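Local coordinates for protein mannitol dehydrogenase (Helicobacter pylori, PDB 3TWO) that probably catalyses the NADP(H)-dependent interconversion of cinnamyl-type alcohols and their aldehydes at a zinc-containing active site, as a medium-chain alcohol dehydrogenase, at residues E314-G320 with K336-D342; A39-D45 with P62-I66; V32-Y38 with I66-E72. One frame throughout, in Å; residues are numbered along the deposited sequence.

Contact 1: E314-G320 with K336-D342; sequences EIDLILG and KFRYVID. With NDP (NADPH dihydro-nicotinamide-adenine-dinucleotide phosphate), chain F.
D316, I318 and V340 bury the most surface where strand 315-318 runs parallel to strand 338-342. D316 grips the other strand with its backbone: its N donates to R338 O (2.8 Å), and its O accepts from V340 N (2.9 Å), which comes in from well above the carbonyl plane, 39° out of it. The D316 side chain is partly exposed, which suits a carboxylate, and it crosses the start of the K336 chain at about a right angle, OD1 lying 3.7 Å from K336 CB; the ammonium of K336 pairs with D215.

I318 continues the bonding with a nearly straight N-H to V340 O (2.8 Å, 169°), while D342 N donates to I318 O. With CG1 lodged between the backbone N and carbonyl carbon (chi1 62°), its CG2 branch swings toward the Y339 ring, 3.8 Å from Y339 CD2. The branched side chain crosses Y339 obliquely, CG2 and CD1 both lying against it, on the face they share with I341.

On the reverse face V340 spreads its two methyls: CG2 meets I315 CG2 at 3.8 Å, and CG1 the tip of L317. R338 starts on this face too, but its chain leads away to the cofactor, where NH1 donates to O2N of NADPH (2.8 Å) and NH2 adds a weak bond to the same oxygen, which lies at the guanidinium edge, near its plane. A salt bridge from R338 NE to E65 helps to set the group.

The pair forms a beta-alpha-beta unit with helix 323-331, which covers I318 and Y339 through A326. Strand 338-342 lies next to strand 31-40, whose Y38 packs on V340 and L317.

Contact 2: A39-D45 with P62-I66; sequences AGICHSD and PGHEI. With ZN (zinc ion), chain G; NDP (NADPH dihydro-nicotinamide-adenine-dinucleotide phosphate), chain F.
D45 OD1 accepts a weak bond from G63 N (3.3 Å) and another weak one from Y116 OH, while D45 OD2 takes C42 N at 3.0 Å, met from above the carboxylate plane. This last bond belongs to the capping box of C42 and D45 at the start of helix 43-49; C42 SG, at the N-cap, also accepts from S44 N. Aspartate suits the place because its two oxygens reach both the helix start and G63, whose backbone angles (phi 102°, psi 112°) would press a CB against the preceding carbonyl, so glycine fits there.

C42 SG (2.5 Å) and H64 NE2 (2.1 Å) bind the zinc ion, with C160 completing the protein ligands. The cysteine sulfur lies in the imidazole plane at its edge, and D45 OD1 lies over one face, offset toward the rim. H43 N donates to NADPH O2N (3.0 Å), and S44 OG shares a hydrogen bond with O2D of the cofactor (2.8 Å).

G40 N bonds to E65 O (2.9 Å). Lacking a side chain, G40 lets E65 OE1 lie 3.4 Å from its CA; E65 OE2 accepts from A161 N.

The segments carry strand 31-40 into helix 43-49 and lead into strand 65-73. Strand 338-342 bonds the backbone at A39 and I41, and helix 323-331 covers I41.

Contact 3: V32-Y38 with I66-E72; sequences VLIDILY and IAGIIKE
V32 and I70 interlock at one end of this antiparallel pair: the tip of the isoleucine, CD1, presses into the fork of the valine, 3.7 Å from V32 CB. Beside them I34 lays its CG1 against I70 CG1, and further on I36 CG1 meets the CG2 branch of I66 at 3.8 Å, so beta-branched residues fill this side densely. G68 provides the hollow among these bumps. Having no side chain, it can bring its CA to 3.2 Å from D35 O, a CA-H...O contact, with I34 CG2 close by.

Over the other face, L37 and I69 touch with their CD1 methyls at 3.6 Å. L33 has its CG anti to the backbone N (chi1 169°), which lays CD2 alongside the E72 side chain, 3.6 Å from E72 CD. K71 reaches over to D35, its CD 3.3 Å from D35 OD1, and its NZ ends 3.4 Å from both D35 OD1 and OD2 in a salt bridge whose hydrogen bonds are weak.

Two classic beta bulges shift the register: A67 O accepts from both L37 N and Y38 N, and L33 O from K71 N and, weakly, E72 N.

V86 and V88 of strand 85-88 and I136 of strand 135-139 pack on I34, while L152 of helix 152-155 touches L37, Y38 and A67.

All three contacts belong to one mixed sheet. Contacts 2 and 3 lie along the same two strands, 31-40 and 65-73, sharing I66, with centres about 15 Å apart; contact 2 is nested within the loop that contact 3 closes, and both are part of the GroES-like domain. Contact 1 comes later in the chain, yet its strand 338-342 lies beside strand 31-40; its centre is about 10 Å from that of contact 2 and about 18 Å from that of contact 3. The late strand thus brings a cofactor-binding arginine to the zinc-binding loops, so that contacts 1 and 2 both touch NADPH, while contact 3 carries the sheet away from the active site.

Contact 1: E314-G320 with K336-D342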
loop_
_atom_site.group_PDB
_atom_site.type_symbol
_atom_site.label_atom_id
_atom_site.label_comp_id
_atom_site.label_asym_id
_atom_site.label_seq_id
_atom_site.Cartn_x
_atom_site.Cartn_y
_atom_site.Cartn_z
ATOM N N GLU B 314 12.820 -26.019 7.739
ATOM C CA GLU B 314 12.377 -27.271 8.340
ATOM C C GLU B 314 11.776 -28.074 7.181
ATOM O O GLU B 314 10.802 -27.640 6.539
ATOM C CB GLU B 314 11.243 -26.947 9.310
ATOM C CG GLU B 314 11.623 -26.032 10.427
ATOM C CD GLU B 314 12.583 -26.733 11.315
ATOM O OE1 GLU B 314 12.217 -27.865 11.732
ATOM O OE2 GLU B 314 13.698 -26.200 11.555
ATOM N N ILE B 315 12.340 -29.228 6.900
ATOM C CA ILE B 315 11.902 -29.964 5.713
ATOM C C ILE B 315 11.540 -31.370 6.085
ATOM O O ILE B 315 12.014 -31.899 7.103
ATOM C CB ILE B 315 12.969 -30.000 4.588
ATOM C CG1 ILE B 315 14.203 -30.783 5.072
ATOM C CG2 ILE B 315 13.437 -28.585 4.272
ATOM C CD1 ILE B 315 14.510 -31.922 4.223
ATOM N N ASP B 316 10.683 -31.948 5.244
ATOM C CA ASP B 316 10.357 -33.349 5.278
ATOM C C ASP B 316 10.642 -33.941 3.893
ATOM O O ASP B 316 10.022 -33.531 2.926
ATOM C CB ASP B 316 8.863 -33.511 5.612
ATOM C CG ASP B 316 8.547 -33.189 7.080
ATOM O OD1 ASP B 316 7.747 -32.237 7.352
ATOM O OD2 ASP B 316 9.111 -33.865 7.997
ATOM N N LEU B 317 11.531 -34.922 3.844
ATOM C CA LEU B 317 11.962 -35.583 2.621
ATOM C C LEU B 317 10.956 -36.591 2.124
ATOM O O LEU B 317 10.614 -37.498 2.833
ATOM C CB LEU B 317 13.225 -36.427 2.875
ATOM C CG LEU B 317 14.558 -35.727 2.777
ATOM C CD1 LEU B 317 15.714 -36.783 2.998
ATOM C CD2 LEU B 317 14.669 -35.033 1.422
ATOM N N ILE B 318 10.560 -36.458 0.881
ATOM C CA ILE B 318 9.652 -37.391 0.244
ATOM C C ILE B 318 10.179 -37.807 -1.133
ATOM O O ILE B 318 11.306 -37.372 -1.556
ATOM C CB ILE B 318 8.247 -36.778 0.138
ATOM C CG1 ILE B 318 8.216 -35.519 -0.733
ATOM C CG2 ILE B 318 7.643 -36.508 1.574
ATOM C CD1 ILE B 318 6.721 -35.061 -1.027
ATOM N N LEU B 319 9.397 -38.643 -1.830
ATOM C CA LEU B 319 9.734 -39.065 -3.192
ATOM C C LEU B 319 8.744 -38.466 -4.195
ATOM O O LEU B 319 7.666 -37.985 -3.794
ATOM C CB LEU B 319 9.841 -40.613 -3.320
ATOM C CG LEU B 319 10.893 -41.314 -2.423
ATOM C CD1 LEU B 319 10.928 -42.928 -2.512
ATOM C CD2 LEU B 319 12.265 -40.743 -2.781
ATOM N N GLY B 320 9.110 -38.485 -5.488
ATOM C CA GLY B 320 8.266 -37.902 -6.545
ATOM C C GLY B 320 6.870 -38.498 -6.547
ATOM O O GLY B 320 5.877 -37.804 -6.786
ATOM N N LYS B 336 3.469 -29.605 7.430
ATOM C CA LYS B 336 4.248 -29.093 8.550
ATOM C C LYS B 336 4.929 -27.802 8.051
ATOM O O LYS B 336 4.377 -26.668 8.238
ATOM C CB LYS B 336 5.240 -30.159 9.065
ATOM C CG LYS B 336 5.757 -29.868 10.515
ATOM C CD LYS B 336 7.160 -30.508 10.776
ATOM C CE LYS B 336 7.828 -30.007 12.069
ATOM N NZ LYS B 336 6.905 -30.266 13.237
ATOM N N PHE B 337 6.097 -27.946 7.416
ATOM C CA PHE B 337 6.746 -26.795 6.818
ATOM C C PHE B 337 7.004 -27.083 5.338
ATOM O O PHE B 337 6.018 -27.110 4.553
ATOM C CB PHE B 337 7.932 -26.291 7.669
ATOM C CG PHE B 337 7.513 -25.912 9.111
ATOM C CD1 PHE B 337 7.832 -26.743 10.215
ATOM C CD2 PHE B 337 6.770 -24.759 9.364
ATOM C CE1 PHE B 337 7.460 -26.379 11.520
ATOM C CE2 PHE B 337 6.387 -24.407 10.670
ATOM C CZ PHE B 337 6.748 -25.237 11.752
ATOM N N ARG B 338 8.259 -27.324 4.936
ATOM C CA ARG B 338 8.538 -27.634 3.525
ATOM C C ARG B 338 8.612 -29.129 3.317
ATOM O O ARG B 338 9.220 -29.842 4.154
ATOM C CB ARG B 338 9.839 -26.943 3.030
ATOM C CG ARG B 338 9.580 -25.571 2.373
ATOM C CD ARG B 338 9.137 -25.773 0.914
ATOM N NE ARG B 338 9.034 -24.539 0.149
ATOM C CZ ARG B 338 7.972 -23.732 0.136
ATOM N NH1 ARG B 338 6.940 -23.964 0.945
ATOM N NH2 ARG B 338 7.991 -22.649 -0.632
ATOM N N TYR B 339 8.027 -29.597 2.205
ATOM C CA TYR B 339 8.346 -30.938 1.628
ATOM C C TYR B 339 9.481 -30.797 0.617
ATOM O O TYR B 339 9.548 -29.784 -0.145
ATOM C CB TYR B 339 7.144 -31.574 0.910
ATOM C CG TYR B 339 6.017 -31.992 1.847
ATOM C CD1 TYR B 339 4.853 -31.201 1.973
ATOM C CD2 TYR B 339 6.124 -33.143 2.632
ATOM C CE1 TYR B 339 3.815 -31.591 2.832
ATOM C CE2 TYR B 339 5.109 -33.534 3.502
ATOM C CZ TYR B 339 3.969 -32.767 3.588
ATOM O OH TYR B 339 2.987 -33.146 4.451
ATOM N N VAL B 340 10.393 -31.778 0.626
ATOM C CA VAL B 340 11.467 -31.764 -0.346
ATOM C C VAL B 340 11.589 -33.139 -1.010
ATOM O O VAL B 340 11.618 -34.178 -0.309
ATOM C CB VAL B 340 12.788 -31.373 0.261
ATOM C CG1 VAL B 340 13.872 -31.608 -0.778
ATOM C CG2 VAL B 340 12.777 -29.899 0.738
ATOM N N ILE B 341 11.642 -33.145 -2.347
ATOM C CA ILE B 341 11.709 -34.415 -3.088
ATOM C C ILE B 341 13.147 -34.857 -3.248
ATOM O O ILE B 341 14.001 -34.101 -3.688
ATOM C CB ILE B 341 11.061 -34.345 -4.484
ATOM C CG1 ILE B 341 9.584 -33.874 -4.402
ATOM C CG2 ILE B 341 11.177 -35.727 -5.180
ATOM C CD1 ILE B 341 9.033 -33.396 -5.724
ATOM N N ASP B 342 13.410 -36.094 -2.879
ATOM C CA ASP B 342 14.742 -36.619 -3.058
ATOM C C ASP B 342 14.771 -37.219 -4.473
ATOM O O ASP B 342 14.241 -38.312 -4.733
ATOM C CB ASP B 342 15.062 -37.583 -1.896
ATOM C CG ASP B 342 16.307 -38.399 -2.127
ATOM O OD1 ASP B 342 16.822 -38.454 -3.252
ATOM O OD2 ASP B 342 16.726 -39.024 -1.158
HETATM P PA NDP F . 2.464 -23.355 2.361
HETATM O O1A NDP F . 1.101 -23.903 2.438
HETATM O O2A NDP F . 3.713 -23.858 3.177
HETATM O O5B NDP F . 2.171 -22.419 3.665
HETATM C C5B NDP F . 0.896 -21.594 3.807
HETATM C C4B NDP F . 0.620 -21.420 5.296
HETATM O O4B NDP F . -0.435 -20.431 5.649
HETATM C C3B NDP F . 0.194 -22.784 5.885
HETATM O O3B NDP F . 0.966 -22.991 7.128
HETATM C C2B NDP F . -1.312 -22.562 6.191
HETATM O O2B NDP F . -1.618 -23.382 7.335
HETATM C C1B NDP F . -1.338 -21.081 6.638
HETATM N N9A NDP F . -2.615 -20.395 6.331
HETATM C C8A NDP F . -3.423 -20.676 5.284
HETATM N N7A NDP F . -4.422 -19.810 5.328
HETATM C C5A NDP F . -4.254 -19.002 6.372
HETATM C C6A NDP F . -4.977 -17.939 6.883
HETATM N N6A NDP F . -6.155 -17.489 6.329
HETATM N N1A NDP F . -4.493 -17.367 7.979
HETATM C C2A NDP F . -3.370 -17.731 8.558
HETATM N N3A NDP F . -2.656 -18.725 8.087
HETATM C C4A NDP F . -3.100 -19.378 6.999
HETATM O O3 NDP F . 2.685 -22.066 1.477
HETATM P PN NDP F . 4.027 -21.456 1.076
HETATM O O1N NDP F . 4.748 -20.880 2.233
HETATM O O2N NDP F . 4.883 -22.303 0.097
HETATM O O5D NDP F . 3.527 -20.279 0.158
HETATM C C5D NDP F . 2.473 -19.356 0.720
HETATM C C4D NDP F . 1.927 -18.389 -0.413
HETATM O O4D NDP F . 3.110 -17.665 -0.803
HETATM C C3D NDP F . 1.371 -19.077 -1.690
HETATM O O3D NDP F . 0.212 -18.325 -2.145
HETATM C C2D NDP F . 2.586 -18.980 -2.642
HETATM O O2D NDP F . 2.164 -18.940 -3.960
HETATM C C1D NDP F . 3.127 -17.584 -2.253
HETATM N N1N NDP F . 4.519 -17.300 -2.741
HETATM C C2N NDP F . 4.790 -16.009 -3.249
HETATM C C3N NDP F . 6.056 -15.686 -3.712
HETATM C C7N NDP F . 6.332 -14.256 -4.171
HETATM O O7N NDP F . 5.617 -13.317 -3.786
HETATM N N7N NDP F . 7.507 -14.083 -4.765
HETATM C C4N NDP F . 7.068 -16.674 -3.711
HETATM C C5N NDP F . 6.823 -17.968 -3.166
HETATM C C6N NDP F . 5.566 -18.291 -2.697
HETATM P P2B NDP F . -2.929 -24.224 7.464
HETATM O O1X NDP F . -2.399 -25.712 7.903
HETATM O O2X NDP F . -3.869 -23.552 8.367
HETATM O O3X NDP F . -3.529 -24.398 6.002
#

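Contact 2: A39-D45 with P62-I66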
loop_
_atom_site.group_PDB
_atom_site.type_symbol
_atom_site.label_atom_id
_atom_site.label_comp_id
_atom_site.label_asym_id
_atom_site.label_seq_id
_atom_site.Cartn_x
_atom_site.Cartn_y
_atom_site.Cartn_z
ATOM N N ALA B 39 14.413 -31.194 -4.758
ATOM C CA ALA B 39 13.440 -30.266 -5.303
ATOM C C ALA B 39 12.413 -29.961 -4.225
ATOM O O ALA B 39 11.660 -30.857 -3.810
ATOM C CB ALA B 39 12.781 -30.819 -6.540
ATOM N N GLY B 40 12.459 -28.717 -3.717
ATOM C CA GLY B 40 11.413 -28.177 -2.819
ATOM C C GLY B 40 10.071 -28.039 -3.508
ATOM O O GLY B 40 9.990 -27.742 -4.732
ATOM N N ILE B 41 9.003 -28.276 -2.734
ATOM C CA ILE B 41 7.655 -28.018 -3.214
ATOM C C ILE B 41 7.195 -26.710 -2.589
ATOM O O ILE B 41 7.151 -26.604 -1.381
ATOM C CB ILE B 41 6.703 -29.135 -2.767
ATOM C CG1 ILE B 41 7.094 -30.470 -3.420
ATOM C CG2 ILE B 41 5.204 -28.731 -2.980
ATOM C CD1 ILE B 41 6.218 -31.588 -2.947
ATOM N N CYS B 42 6.860 -25.722 -3.420
ATOM C CA CYS B 42 6.379 -24.459 -2.935
ATOM C C CYS B 42 4.835 -24.461 -3.184
ATOM O O CYS B 42 4.379 -25.091 -4.121
ATOM C CB CYS B 42 7.060 -23.384 -3.794
ATOM S SG CYS B 42 6.404 -21.716 -3.509
ATOM N N HIS B 43 4.071 -23.711 -2.409
ATOM C CA HIS B 43 2.606 -23.602 -2.678
ATOM C C HIS B 43 2.290 -22.926 -4.040
ATOM O O HIS B 43 1.221 -23.138 -4.599
ATOM C CB HIS B 43 1.874 -22.876 -1.530
ATOM C CG HIS B 43 0.449 -23.305 -1.313
ATOM N ND1 HIS B 43 -0.538 -23.183 -2.280
ATOM C CD2 HIS B 43 -0.182 -23.752 -0.193
ATOM C CE1 HIS B 43 -1.697 -23.606 -1.789
ATOM N NE2 HIS B 43 -1.511 -23.940 -0.518
ATOM N N SER B 44 3.218 -22.124 -4.551
ATOM C CA SER B 44 3.123 -21.623 -5.945
ATOM C C SER B 44 3.026 -22.764 -6.932
ATOM O O SER B 44 2.366 -22.627 -8.006
ATOM C CB SER B 44 4.373 -20.776 -6.317
ATOM O OG SER B 44 4.459 -19.672 -5.431
ATOM N N ASP B 45 3.685 -23.891 -6.615
ATOM C CA ASP B 45 3.611 -25.056 -7.500
ATOM C C ASP B 45 2.129 -25.515 -7.670
ATOM O O ASP B 45 1.665 -25.897 -8.767
ATOM C CB ASP B 45 4.452 -26.211 -6.951
ATOM C CG ASP B 45 5.963 -25.886 -6.894
ATOM O OD1 ASP B 45 6.463 -24.881 -7.448
ATOM O OD2 ASP B 45 6.688 -26.676 -6.282
ATOM N N PRO B 62 6.104 -28.494 -12.312
ATOM C CA PRO B 62 6.445 -27.387 -11.413
ATOM C C PRO B 62 7.757 -27.642 -10.660
ATOM O O PRO B 62 8.505 -28.606 -10.998
ATOM C CB PRO B 62 5.245 -27.329 -10.436
ATOM C CG PRO B 62 4.175 -28.203 -11.063
ATOM C CD PRO B 62 4.970 -29.269 -11.804
ATOM N N GLY B 63 8.007 -26.806 -9.635
ATOM C CA GLY B 63 9.216 -26.891 -8.850
ATOM C C GLY B 63 10.214 -25.835 -9.227
ATOM O O GLY B 63 10.695 -25.793 -10.363
ATOM N N HIS B 64 10.450 -24.898 -8.302
ATOM C CA HIS B 64 11.457 -23.863 -8.522
ATOM C C HIS B 64 12.269 -23.669 -7.261
ATOM O O HIS B 64 12.715 -22.584 -6.987
ATOM C CB HIS B 64 10.864 -22.540 -9.061
ATOM C CG HIS B 64 9.745 -21.972 -8.241
ATOM N ND1 HIS B 64 8.819 -21.098 -8.772
ATOM C CD2 HIS B 64 9.372 -22.180 -6.944
ATOM C CE1 HIS B 64 7.916 -20.796 -7.849
ATOM N NE2 HIS B 64 8.232 -21.442 -6.736
ATOM N N GLU B 65 12.492 -24.754 -6.525
ATOM C CA GLU B 65 13.454 -24.794 -5.433
ATOM C C GLU B 65 14.413 -25.935 -5.720
ATOM O O GLU B 65 14.149 -27.106 -5.385
ATOM C CB GLU B 65 12.713 -24.956 -4.088
ATOM C CG GLU B 65 11.829 -23.732 -3.821
ATOM C CD GLU B 65 11.115 -23.787 -2.489
ATOM O OE1 GLU B 65 10.971 -24.886 -1.946
ATOM O OE2 GLU B 65 10.713 -22.728 -1.964
ATOM N N ILE B 66 15.508 -25.618 -6.404
ATOM C CA ILE B 66 16.299 -26.664 -6.988
ATOM C C ILE B 66 17.720 -26.657 -6.404
ATOM O O ILE B 66 18.385 -25.603 -6.366
ATOM C CB ILE B 66 16.354 -26.497 -8.535
ATOM C CG1 ILE B 66 14.961 -26.751 -9.183
ATOM C CG2 ILE B 66 17.441 -27.406 -9.149
ATOM C CD1 ILE B 66 14.816 -26.013 -10.512
HETATM ZN ZN ZN G . 7.857 -20.302 -4.973
HETATM P PA NDP F . 2.464 -23.355 2.361
HETATM O O1A NDP F . 1.101 -23.903 2.438
HETATM O O2A NDP F . 3.713 -23.858 3.177
HETATM O O5B NDP F . 2.171 -22.419 3.665
HETATM C C5B NDP F . 0.896 -21.594 3.807
HETATM C C4B NDP F . 0.620 -21.420 5.296
HETATM O O4B NDP F . -0.435 -20.431 5.649
HETATM C C3B NDP F . 0.194 -22.784 5.885
HETATM O O3B NDP F . 0.966 -22.991 7.128
HETATM C C2B NDP F . -1.312 -22.562 6.191
HETATM O O2B NDP F . -1.618 -23.382 7.335
HETATM C C1B NDP F . -1.338 -21.081 6.638
HETATM N N9A NDP F . -2.615 -20.395 6.331
HETATM C C8A NDP F . -3.423 -20.676 5.284
HETATM N N7A NDP F . -4.422 -19.810 5.328
HETATM C C5A NDP F . -4.254 -19.002 6.372
HETATM C C6A NDP F . -4.977 -17.939 6.883
HETATM N N6A NDP F . -6.155 -17.489 6.329
HETATM N N1A NDP F . -4.493 -17.367 7.979
HETATM C C2A NDP F . -3.370 -17.731 8.558
HETATM N N3A NDP F . -2.656 -18.725 8.087
HETATM C C4A NDP F . -3.100 -19.378 6.999
HETATM O O3 NDP F . 2.685 -22.066 1.477
HETATM P PN NDP F . 4.027 -21.456 1.076
HETATM O O1N NDP F . 4.748 -20.880 2.233
HETATM O O2N NDP F . 4.883 -22.303 0.097
HETATM O O5D NDP F . 3.527 -20.279 0.158
HETATM C C5D NDP F . 2.473 -19.356 0.720
HETATM C C4D NDP F . 1.927 -18.389 -0.413
HETATM O O4D NDP F . 3.110 -17.665 -0.803
HETATM C C3D NDP F . 1.371 -19.077 -1.690
HETATM O O3D NDP F . 0.212 -18.325 -2.145
HETATM C C2D NDP F . 2.586 -18.980 -2.642
HETATM O O2D NDP F . 2.164 -18.940 -3.960
HETATM C C1D NDP F . 3.127 -17.584 -2.253
HETATM N N1N NDP F . 4.519 -17.300 -2.741
HETATM C C2N NDP F . 4.790 -16.009 -3.249
HETATM C C3N NDP F . 6.056 -15.686 -3.712
HETATM C C7N NDP F . 6.332 -14.256 -4.171
HETATM O O7N NDP F . 5.617 -13.317 -3.786
HETATM N N7N NDP F . 7.507 -14.083 -4.765
HETATM C C4N NDP F . 7.068 -16.674 -3.711
HETATM C C5N NDP F . 6.823 -17.968 -3.166
HETATM C C6N NDP F . 5.566 -18.291 -2.697
HETATM P P2B NDP F . -2.929 -24.224 7.464
HETATM O O1X NDP F . -2.399 -25.712 7.903
HETATM O O2X NDP F . -3.869 -23.552 8.367
HETATM O O3X NDP F . -3.529 -24.398 6.002
HETATM O O HOH W 1 11.581 -27.601 -6.833
#

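Contact 3: V32-Y38 with I66-E72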
loop_
_atom_site.group_PDB
_atom_site.type_symbol
_atom_site.label_atom_id
_atom_site.label_comp_id
_atom_site.label_asym_id
_atom_site.label_seq_id
_atom_site.Cartn_x
_atom_site.Cartn_y
_atom_site.Cartn_z
ATOM N N VAL B 32 24.658 -24.109 -18.290
ATOM C CA VAL B 32 25.120 -25.281 -17.548
ATOM C C VAL B 32 23.982 -26.293 -17.418
ATOM O O VAL B 32 22.806 -25.922 -17.356
ATOM C CB VAL B 32 25.603 -24.902 -16.120
ATOM C CG1 VAL B 32 26.709 -23.867 -16.236
ATOM C CG2 VAL B 32 24.429 -24.366 -15.227
ATOM N N LEU B 33 24.361 -27.565 -17.417
ATOM C CA LEU B 33 23.468 -28.718 -17.234
ATOM C C LEU B 33 23.637 -29.155 -15.794
ATOM O O LEU B 33 24.740 -29.501 -15.366
ATOM C CB LEU B 33 23.919 -29.872 -18.157
ATOM C CG LEU B 33 23.311 -31.259 -17.978
ATOM C CD1 LEU B 33 21.826 -31.160 -17.927
ATOM C CD2 LEU B 33 23.798 -32.252 -19.115
ATOM N N ILE B 34 22.546 -29.133 -15.050
ATOM C CA ILE B 34 22.541 -29.442 -13.649
ATOM C C ILE B 34 21.791 -30.727 -13.457
ATOM O O ILE B 34 20.658 -30.872 -13.946
ATOM C CB ILE B 34 21.841 -28.306 -12.882
ATOM C CG1 ILE B 34 22.682 -27.001 -12.975
ATOM C CG2 ILE B 34 21.528 -28.766 -11.445
ATOM C CD1 ILE B 34 21.961 -25.697 -12.518
ATOM N N ASP B 35 22.417 -31.671 -12.767
ATOM C CA ASP B 35 21.724 -32.841 -12.248
ATOM C C ASP B 35 21.034 -32.437 -10.949
ATOM O O ASP B 35 21.701 -31.988 -10.024
ATOM C CB ASP B 35 22.710 -33.976 -11.898
ATOM C CG ASP B 35 22.796 -35.020 -12.976
ATOM O OD1 ASP B 35 22.589 -34.703 -14.168
ATOM O OD2 ASP B 35 23.088 -36.191 -12.625
ATOM N N ILE B 36 19.733 -32.651 -10.873
ATOM C CA ILE B 36 18.931 -32.194 -9.735
ATOM C C ILE B 36 18.912 -33.243 -8.610
ATOM O O ILE B 36 18.551 -34.404 -8.836
ATOM C CB ILE B 36 17.522 -31.860 -10.178
ATOM C CG1 ILE B 36 17.544 -30.657 -11.134
ATOM C CG2 ILE B 36 16.604 -31.561 -8.968
ATOM C CD1 ILE B 36 16.151 -30.276 -11.672
ATOM N N LEU B 37 19.332 -32.841 -7.412
ATOM C CA LEU B 37 19.414 -33.761 -6.256
ATOM C C LEU B 37 18.171 -33.581 -5.369
ATOM O O LEU B 37 17.523 -34.570 -4.962
ATOM C CB LEU B 37 20.745 -33.574 -5.463
ATOM C CG LEU B 37 22.133 -33.839 -6.131
ATOM C CD1 LEU B 37 23.167 -34.191 -5.061
ATOM C CD2 LEU B 37 22.116 -34.953 -7.055
ATOM N N TYR B 38 17.802 -32.338 -5.095
ATOM C CA TYR B 38 16.635 -32.038 -4.254
ATOM C C TYR B 38 15.745 -30.974 -4.873
ATOM O O TYR B 38 16.253 -30.007 -5.481
ATOM C CB TYR B 38 17.059 -31.613 -2.851
ATOM C CG TYR B 38 17.880 -32.721 -2.169
ATOM C CD1 TYR B 38 19.297 -32.709 -2.216
ATOM C CD2 TYR B 38 17.235 -33.817 -1.550
ATOM C CE1 TYR B 38 20.086 -33.757 -1.615
ATOM C CE2 TYR B 38 17.994 -34.875 -0.943
ATOM C CZ TYR B 38 19.420 -34.821 -1.008
ATOM O OH TYR B 38 20.151 -35.799 -0.426
ATOM N N ILE B 66 15.508 -25.618 -6.404
ATOM C CA ILE B 66 16.299 -26.664 -6.988
ATOM C C ILE B 66 17.720 -26.657 -6.404
ATOM O O ILE B 66 18.385 -25.603 -6.366
ATOM C CB ILE B 66 16.354 -26.497 -8.535
ATOM C CG1 ILE B 66 14.961 -26.751 -9.183
ATOM C CG2 ILE B 66 17.441 -27.406 -9.149
ATOM C CD1 ILE B 66 14.816 -26.013 -10.512
ATOM N N ALA B 67 18.181 -27.808 -5.926
ATOM C CA ALA B 67 19.591 -27.918 -5.515
ATOM C C ALA B 67 20.187 -29.102 -6.259
ATOM O O ALA B 67 19.541 -30.186 -6.336
ATOM C CB ALA B 67 19.729 -28.091 -4.000
ATOM N N GLY B 68 21.391 -28.931 -6.827
ATOM C CA GLY B 68 22.012 -30.023 -7.581
ATOM C C GLY B 68 23.495 -29.846 -7.826
ATOM O O GLY B 68 24.167 -29.018 -7.185
ATOM N N ILE B 69 23.995 -30.588 -8.814
ATOM C CA ILE B 69 25.437 -30.594 -9.164
ATOM C C ILE B 69 25.591 -30.349 -10.660
ATOM O O ILE B 69 24.801 -30.892 -11.490
ATOM C CB ILE B 69 26.085 -31.939 -8.756
ATOM C CG1 ILE B 69 25.989 -32.062 -7.235
ATOM C CG2 ILE B 69 27.615 -32.021 -9.228
ATOM C CD1 ILE B 69 26.347 -33.410 -6.602
ATOM N N ILE B 70 26.602 -29.554 -11.002
ATOM C CA ILE B 70 26.890 -29.281 -12.391
ATOM C C ILE B 70 27.553 -30.484 -13.029
ATOM O O ILE B 70 28.644 -30.914 -12.634
ATOM C CB ILE B 70 27.682 -28.015 -12.559
ATOM C CG1 ILE B 70 26.770 -26.835 -12.083
ATOM C CG2 ILE B 70 28.213 -27.887 -14.006
ATOM C CD1 ILE B 70 27.025 -25.504 -12.728
ATOM N N LYS B 71 26.828 -31.048 -13.974
ATOM C CA LYS B 71 27.278 -32.151 -14.800
ATOM C C LYS B 71 28.019 -31.663 -16.055
ATOM O O LYS B 71 28.945 -32.311 -16.489
ATOM C CB LYS B 71 26.065 -32.991 -15.187
ATOM C CG LYS B 71 26.338 -34.292 -15.949
ATOM C CD LYS B 71 24.981 -34.836 -16.479
ATOM C CE LYS B 71 24.970 -36.338 -16.776
ATOM N NZ LYS B 71 24.690 -37.037 -15.479
ATOM N N GLU B 72 27.617 -30.537 -16.651
ATOM C CA GLU B 72 28.252 -30.082 -17.900
ATOM C C GLU B 72 28.209 -28.584 -18.037
ATOM O O GLU B 72 27.322 -27.929 -17.484
ATOM C CB GLU B 72 27.559 -30.657 -19.130
ATOM C CG GLU B 72 27.886 -32.069 -19.451
ATOM C CD GLU B 72 27.029 -32.571 -20.613
ATOM O OE1 GLU B 72 26.634 -31.731 -21.488
ATOM O OE2 GLU B 72 26.732 -33.794 -20.616
#